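PDB 5JGF: vacuolar aminopeptidase 1 from Saccharomyces cerevisiae, which removes single amino acids, preferably neutral or hydrophobic ones, from the N-terminus of peptides in the vacuole as a zinc-dependent, dodecameric aminopeptidase. Local coordinates for residues Trp335-Tyr349 with Thr423-Met437. Sequence-based numbering, arbitrary orientation.
Sequences WANSIILSADVNHLY and TGARTIDLGIAQLSM. With ZN (zinc ion), chain K.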
# COMPACT_ATOMS: atom_id res chain seq x y z
N TRP D 335 -14.77 40.18 41.51
CA TRP D 335 -14.39 39.63 40.22
C TRP D 335 -15.22 40.17 39.06
O TRP D 335 -14.70 40.34 37.96
CB TRP D 335 -14.44 38.10 40.27
CG TRP D 335 -13.34 37.55 41.13
CD1 TRP D 335 -13.48 36.80 42.27
CD2 TRP D 335 -11.93 37.74 40.95
NE1 TRP D 335 -12.25 36.52 42.81
CE2 TRP D 335 -11.28 37.08 42.02
CE3 TRP D 335 -11.16 38.40 39.99
CZ2 TRP D 335 -9.88 37.07 42.15
CZ3 TRP D 335 -9.77 38.39 40.12
CH2 TRP D 335 -9.15 37.73 41.19
N ALA D 336 -16.50 40.46 39.31
CA ALA D 336 -17.34 40.99 38.25
C ALA D 336 -16.79 42.33 37.78
O ALA D 336 -16.99 42.73 36.63
CB ALA D 336 -18.78 41.16 38.75
N ASN D 337 -16.08 43.02 38.67
CA ASN D 337 -15.50 44.32 38.34
C ASN D 337 -14.00 44.28 38.05
O ASN D 337 -13.35 45.32 37.98
CB ASN D 337 -15.74 45.30 39.50
CG ASN D 337 -17.18 45.77 39.58
OD1 ASN D 337 -17.63 46.56 38.74
ND2 ASN D 337 -17.91 45.28 40.57
N SER D 338 -13.46 43.07 37.87
CA SER D 338 -12.03 42.91 37.61
C SER D 338 -11.65 42.68 36.15
O SER D 338 -12.50 42.34 35.33
CB SER D 338 -11.48 41.74 38.44
OG SER D 338 -11.74 41.89 39.83
N ILE D 339 -10.38 42.87 35.85
CA ILE D 339 -9.84 42.64 34.51
C ILE D 339 -8.57 41.83 34.69
O ILE D 339 -7.65 42.23 35.41
CB ILE D 339 -9.49 43.95 33.77
CG1 ILE D 339 -10.77 44.66 33.31
CG2 ILE D 339 -8.60 43.64 32.56
CD1 ILE D 339 -11.60 43.88 32.30
N ILE D 340 -8.51 40.67 34.04
CA ILE D 340 -7.33 39.82 34.12
C ILE D 340 -6.64 39.79 32.77
O ILE D 340 -7.27 39.53 31.75
CB ILE D 340 -7.69 38.36 34.50
CG1 ILE D 340 -8.37 38.31 35.87
CG2 ILE D 340 -6.42 37.51 34.51
CD1 ILE D 340 -8.81 36.90 36.28
N LEU D 341 -5.35 40.10 32.76
CA LEU D 341 -4.60 40.02 31.52
C LEU D 341 -3.83 38.72 31.64
O LEU D 341 -2.97 38.58 32.51
CB LEU D 341 -3.60 41.18 31.36
CG LEU D 341 -4.10 42.62 31.22
CD1 LEU D 341 -2.94 43.51 30.78
CD2 LEU D 341 -5.23 42.70 30.20
N SER D 342 -4.16 37.75 30.80
CA SER D 342 -3.46 36.48 30.79
C SER D 342 -2.32 36.74 29.81
O SER D 342 -2.52 36.73 28.59
CB SER D 342 -4.36 35.37 30.26
OG SER D 342 -3.63 34.17 30.09
N ALA D 343 -1.13 37.01 30.34
CA ALA D 343 0.02 37.34 29.51
C ALA D 343 0.91 36.14 29.21
O ALA D 343 1.67 35.69 30.07
CB ALA D 343 0.84 38.45 30.16
N ASP D 344 0.81 35.63 27.99
CA ASP D 344 1.61 34.50 27.55
C ASP D 344 2.07 34.83 26.14
O ASP D 344 1.29 35.33 25.32
CB ASP D 344 0.78 33.21 27.56
CG ASP D 344 1.64 31.96 27.53
OD1 ASP D 344 2.87 32.09 27.37
OD2 ASP D 344 1.09 30.85 27.68
N VAL D 345 3.33 34.56 25.85
CA VAL D 345 3.88 34.85 24.54
C VAL D 345 3.07 34.20 23.43
O VAL D 345 2.51 33.11 23.60
CB VAL D 345 5.34 34.35 24.43
CG1 VAL D 345 6.23 35.16 25.37
CG2 VAL D 345 5.42 32.87 24.77
N ASN D 346 2.96 34.89 22.30
CA ASN D 346 2.26 34.34 21.15
C ASN D 346 3.25 34.30 19.99
O ASN D 346 4.44 34.55 20.17
CB ASN D 346 1.00 35.14 20.80
CG ASN D 346 1.13 36.61 21.10
OD1 ASN D 346 2.15 37.22 20.82
ND2 ASN D 346 0.07 37.19 21.66
N HIS D 347 2.77 34.00 18.79
CA HIS D 347 3.67 33.82 17.65
C HIS D 347 3.96 34.96 16.70
O HIS D 347 3.06 35.50 16.06
CB HIS D 347 3.17 32.63 16.82
CG HIS D 347 2.92 31.40 17.62
ND1 HIS D 347 3.94 30.60 18.10
CD2 HIS D 347 1.77 30.82 18.04
CE1 HIS D 347 3.42 29.59 18.78
NE2 HIS D 347 2.11 29.70 18.75
N LEU D 348 5.24 35.31 16.59
CA LEU D 348 5.66 36.33 15.65
C LEU D 348 5.57 35.69 14.27
O LEU D 348 5.79 34.48 14.12
CB LEU D 348 7.12 36.73 15.87
CG LEU D 348 7.46 37.86 16.84
CD1 LEU D 348 8.98 37.99 16.94
CD2 LEU D 348 6.84 39.16 16.35
N TYR D 349 5.26 36.49 13.26
CA TYR D 349 5.20 35.99 11.90
C TYR D 349 6.58 35.43 11.54
O TYR D 349 7.59 36.10 11.75
CB TYR D 349 4.88 37.15 10.95
CG TYR D 349 4.82 36.76 9.49
CD1 TYR D 349 3.73 36.06 8.98
CD2 TYR D 349 5.84 37.11 8.61
CE1 TYR D 349 3.66 35.72 7.62
CE2 TYR D 349 5.79 36.77 7.26
CZ TYR D 349 4.69 36.08 6.77
OH TYR D 349 4.62 35.75 5.44
N THR D 423 -12.51 32.59 38.22
CA THR D 423 -12.87 33.85 38.88
C THR D 423 -14.20 34.43 38.41
O THR D 423 -14.93 35.04 39.20
CB THR D 423 -11.80 34.93 38.65
OG1 THR D 423 -11.71 35.21 37.24
CG2 THR D 423 -10.44 34.46 39.16
N GLY D 424 -14.52 34.24 37.14
CA GLY D 424 -15.74 34.79 36.58
C GLY D 424 -15.46 36.18 36.05
O GLY D 424 -16.36 36.89 35.60
N ALA D 425 -14.19 36.58 36.09
CA ALA D 425 -13.76 37.89 35.63
C ALA D 425 -13.38 37.92 34.16
O ALA D 425 -12.83 36.96 33.63
CB ALA D 425 -12.57 38.38 36.46
N ARG D 426 -13.69 39.03 33.50
CA ARG D 426 -13.34 39.19 32.09
C ARG D 426 -11.82 39.05 32.00
O ARG D 426 -11.07 39.74 32.70
CB ARG D 426 -13.80 40.56 31.59
CG ARG D 426 -13.36 40.89 30.18
CD ARG D 426 -14.23 41.97 29.57
NE ARG D 426 -15.49 41.44 29.05
CZ ARG D 426 -16.69 41.87 29.40
NH1 ARG D 426 -17.78 41.33 28.86
NH2 ARG D 426 -16.82 42.84 30.30
N THR D 427 -11.38 38.16 31.12
CA THR D 427 -9.96 37.88 30.96
C THR D 427 -9.53 38.10 29.51
O THR D 427 -10.24 37.72 28.58
CB THR D 427 -9.67 36.43 31.38
OG1 THR D 427 -10.04 36.25 32.75
CG2 THR D 427 -8.20 36.08 31.19
N ILE D 428 -8.37 38.71 29.34
CA ILE D 428 -7.84 39.00 28.02
C ILE D 428 -6.50 38.31 27.80
O ILE D 428 -5.54 38.55 28.54
CB ILE D 428 -7.65 40.52 27.84
CG1 ILE D 428 -8.96 41.23 28.18
CG2 ILE D 428 -7.21 40.85 26.42
CD1 ILE D 428 -8.79 42.64 28.70
N ASP D 429 -6.44 37.44 26.79
CA ASP D 429 -5.19 36.75 26.48
C ASP D 429 -4.39 37.60 25.50
O ASP D 429 -4.90 38.00 24.46
CB ASP D 429 -5.48 35.37 25.88
CG ASP D 429 -5.64 34.29 26.94
OD1 ASP D 429 -4.63 33.89 27.55
OD2 ASP D 429 -6.79 33.86 27.17
N LEU D 430 -3.15 37.89 25.87
CA LEU D 430 -2.26 38.68 25.03
C LEU D 430 -0.84 38.40 25.48
O LEU D 430 -0.62 37.63 26.41
CB LEU D 430 -2.58 40.17 25.19
CG LEU D 430 -2.74 40.75 26.60
CD1 LEU D 430 -1.43 40.68 27.37
CD2 LEU D 430 -3.21 42.21 26.50
N GLY D 431 0.13 39.01 24.82
CA GLY D 431 1.50 38.77 25.21
C GLY D 431 2.48 39.35 24.23
O GLY D 431 2.09 39.97 23.24
N ILE D 432 3.76 39.18 24.53
CA ILE D 432 4.82 39.65 23.67
C ILE D 432 5.07 38.50 22.70
O ILE D 432 5.29 37.37 23.14
CB ILE D 432 6.10 39.95 24.48
CG1 ILE D 432 5.79 41.03 25.53
CG2 ILE D 432 7.23 40.39 23.56
CD1 ILE D 432 6.93 41.29 26.51
N ALA D 433 5.00 38.78 21.41
CA ALA D 433 5.20 37.75 20.40
C ALA D 433 6.66 37.36 20.24
O ALA D 433 7.56 38.18 20.44
CB ALA D 433 4.64 38.22 19.06
N GLN D 434 6.90 36.10 19.89
CA GLN D 434 8.25 35.61 19.70
C GLN D 434 8.29 34.59 18.56
O GLN D 434 7.27 34.04 18.16
CB GLN D 434 8.78 34.93 20.97
CG GLN D 434 7.98 33.71 21.39
CD GLN D 434 8.75 32.81 22.34
OE1 GLN D 434 9.63 32.05 21.92
NE2 GLN D 434 8.43 32.90 23.62
N LEU D 435 9.50 34.36 18.05
CA LEU D 435 9.71 33.38 17.00
C LEU D 435 10.16 32.11 17.69
O LEU D 435 10.65 32.15 18.82
CB LEU D 435 10.83 33.83 16.06
CG LEU D 435 10.55 34.90 15.00
CD1 LEU D 435 11.87 35.35 14.38
CD2 LEU D 435 9.62 34.34 13.94
N SER D 436 9.98 30.98 17.02
CA SER D 436 10.45 29.70 17.53
C SER D 436 10.03 29.33 18.95
O SER D 436 10.86 28.87 19.73
CB SER D 436 11.98 29.67 17.44
OG SER D 436 12.42 30.12 16.17
N MET D 437 8.76 29.52 19.28
CA MET D 437 8.30 29.17 20.61
C MET D 437 8.61 27.69 20.87
O MET D 437 8.48 26.86 19.97
CB MET D 437 6.79 29.43 20.72
CG MET D 437 6.29 29.52 22.14
SD MET D 437 4.53 29.80 22.20
CE MET D 437 4.42 31.45 21.49
ZN ZN K . 3.49 30.04 27.37
O HOH W 1 -14.89 41.43 34.88
O HOH W 2 -2.18 34.57 26.84
O HOH W 3 3.02 30.50 25.04
O HOH W 4 6.64 31.22 17.62
O HOH W 5 3.08 28.07 27.03
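Ile340 N to Arg426 O and Ile428 N back to Ile340 O open the ladder that joins strands 339-347 and 426-434, parallel neighbours in the mixed central sheet of this M18 zinc aminopeptidase. Further rungs follow through Ser342 and Leu430 up to Asp344 N on Leu430 O (2.9 Å), which ties down the backbone of the aspartate whose carboxylate binds zinc with His91 and Asp262. At Gly431 a CB would run into Asp344 O, hence glycine. Leu341 and Ile428 lie side by side on one face of the sheet, branched aliphatic chains suited to the cover of helices 383-396 and 448-468. The other face is partly polar: Ser342 OG, swung opposite its own backbone N (chi1 173°), donates to Asp429 OD1 at 2.7 Å from above the carboxylate plane, and Thr414 and Ala380 also bind this carboxylate.

Before the strands, Trp335 packs on the end of helix 416-423. Its CB lies 3.3 Å from Thr423 O, CG and CD1 continue past that oxygen, CD2 meets Thr423 CB, and CE3 reaches Ala425 CB. Thr423 CG2 makes a CH-pi contact with the six-membered ring, 3.8 Å from its centroid. The methyl stands only 3° off the ring normal. Exchanging this indole for an alanine would probably open a gap over Thr423 and take away the surface on which its methyl rests.

Beyond the zinc ligand, Leu348 N bonds Gln434 O, and His347, which probably contacts substrate, takes Met437 CE over one imidazole face in a CH-pi contact, 3.4 Å from CE1.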